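Local atomic coordinates of possible glutathione S-transferase (PDB entry 3M8N), a protein that probably transfers glutathione to electrophilic substrates, as a member of the glutathione S-transferase superfamily. Residues F177-S180 and V185-W188. Residues are numbered along the deposited sequence; the frame is centred on the assembly and turned at random.
Sequences FDLS and VNAW
In the all-helical C-terminal domain, the loop leading out of helix 160-169 turns into helix 183-193, and Leu179 in that loop meets Val185 and Asn186 on the first turn of the helix. The apolar half of the contact is one pair of methyl groups: CD2 of Leu179 lies 4.2 Å from CG1 of Val185, the two side chains meeting at about a right angle. A chi1 of 169° sets CG1 of Val185 opposite the backbone N, and it is this methyl that meets the leucine. The Asn186 side chain crosses that of Leu179 obliquely, one end of its amide toward the Leu179 carbonyl and the other toward CB and CD2. The atom modelled as OD1 of Asn186 stands 2.7 Å from O of Leu179; the amide is probably turned over in the model, and with its ends exchanged an N-H could be given to this carbonyl. The other end of the amide packs against aliphatic carbon, the atom modelled as ND2 of Asn186 lying 3.7 Å from CB of Leu179. Were Asn186 an alanine, the Leu179 carbonyl would probably lose this polar neighbour and a gap would open beside the leucine CB. Just before the helix, the loop is shaped by an Asx turn: N of Ser180 donates to OD1 of Asp178 at 3.1 Å, from above the carboxylate plane. OG of Ser180 gives a second bond to OD1 of Asp178, at 2.7 Å and from the same face, so one oxygen is gripped twice. Tyr137 OH bonds to the Asp178 backbone N, and Glu144, also of helix 129-146, takes the Val185 N-H. The arrangement is that of a loop-to-helix connection, an Asx turn whose central leucine packs on the first turn of the helix that follows, within the helical bundle of the glutathione S-transferase C-terminal domain.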
loop_
_atom_site.group_PDB
_atom_site.type_symbol
_atom_site.label_atom_id
_atom_site.label_comp_id
_atom_site.label_asym_id
_atom_site.label_seq_id
_atom_site.Cartn_x
_atom_site.Cartn_y
_atom_site.Cartn_z
ATOM N N PHE A 177 19.422 -10.024 6.315
ATOM C CA PHE A 177 19.233 -10.540 4.984
ATOM C C PHE A 177 20.600 -10.523 4.291
ATOM O O PHE A 177 21.436 -9.680 4.535
ATOM C CB PHE A 177 18.213 -9.701 4.213
ATOM C CG PHE A 177 16.810 -9.841 4.686
ATOM C CD1 PHE A 177 15.946 -10.712 4.079
ATOM C CD2 PHE A 177 16.341 -9.080 5.704
ATOM C CE1 PHE A 177 14.662 -10.849 4.529
ATOM C CE2 PHE A 177 15.032 -9.212 6.159
ATOM C CZ PHE A 177 14.214 -10.080 5.571
ATOM N N ASP A 178 20.810 -11.467 3.406
ATOM C CA ASP A 178 22.069 -11.574 2.708
ATOM C C ASP A 178 21.680 -11.387 1.284
ATOM O O ASP A 178 20.931 -12.186 0.721
ATOM C CB ASP A 178 22.740 -12.951 3.003
ATOM C CG ASP A 178 23.914 -13.321 2.047
ATOM O OD1 ASP A 178 24.502 -12.446 1.356
ATOM O OD2 ASP A 178 24.261 -14.536 2.023
ATOM N N LEU A 179 22.197 -10.305 0.711
ATOM C CA LEU A 179 21.783 -9.892 -0.611
ATOM C C LEU A 179 22.693 -10.357 -1.748
ATOM O O LEU A 179 22.480 -9.999 -2.916
ATOM C CB LEU A 179 21.566 -8.379 -0.600
ATOM C CG LEU A 179 20.102 -8.022 -0.279
ATOM C CD1 LEU A 179 19.883 -8.027 1.232
ATOM C CD2 LEU A 179 19.712 -6.657 -0.862
ATOM N N SER A 180 23.681 -11.191 -1.412
ATOM C CA SER A 180 24.658 -11.660 -2.395
ATOM C C SER A 180 24.024 -12.479 -3.503
ATOM O O SER A 180 24.462 -12.495 -4.604
ATOM C CB SER A 180 25.809 -12.379 -1.709
ATOM O OG SER A 180 25.347 -13.477 -0.950
ATOM N N VAL A 185 18.899 -6.979 -7.985
ATOM C CA VAL A 185 18.454 -6.102 -6.918
ATOM C C VAL A 185 19.522 -5.146 -6.571
ATOM O O VAL A 185 19.271 -3.992 -6.393
ATOM C CB VAL A 185 17.906 -6.859 -5.642
ATOM C CG1 VAL A 185 17.702 -5.911 -4.473
ATOM C CG2 VAL A 185 16.585 -7.518 -5.957
ATOM N N ASN A 186 20.731 -5.638 -6.455
ATOM C CA ASN A 186 21.789 -4.802 -5.996
ATOM C C ASN A 186 22.200 -3.751 -7.028
ATOM O O ASN A 186 22.622 -2.660 -6.681
ATOM C CB ASN A 186 22.976 -5.696 -5.649
ATOM C CG ASN A 186 22.779 -6.535 -4.342
ATOM O OD1 ASN A 186 22.908 -7.770 -4.376
ATOM N ND2 ASN A 186 22.549 -5.865 -3.199
ATOM N N ALA A 187 22.070 -4.083 -8.304
ATOM C CA ALA A 187 22.374 -3.143 -9.391
ATOM C C ALA A 187 21.357 -2.018 -9.390
ATOM O O ALA A 187 21.697 -0.849 -9.591
ATOM C CB ALA A 187 22.373 -3.865 -10.777
ATOM N N TRP A 188 20.104 -2.402 -9.137
ATOM C CA TRP A 188 18.979 -1.460 -8.944
ATOM C C TRP A 188 19.201 -0.458 -7.777
ATOM O O TRP A 188 19.068 0.761 -7.937
ATOM C CB TRP A 188 17.643 -2.235 -8.830
ATOM C CG TRP A 188 16.511 -1.359 -8.437
ATOM C CD1 TRP A 188 15.821 -0.523 -9.231
ATOM C CD2 TRP A 188 15.984 -1.202 -7.133
ATOM N NE1 TRP A 188 14.861 0.144 -8.518
ATOM C CE2 TRP A 188 14.936 -0.263 -7.218
ATOM C CE3 TRP A 188 16.281 -1.777 -5.900
ATOM C CZ2 TRP A 188 14.187 0.124 -6.114
ATOM C CZ3 TRP A 188 15.525 -1.417 -4.817
ATOM C CH2 TRP A 188 14.488 -0.455 -4.937
#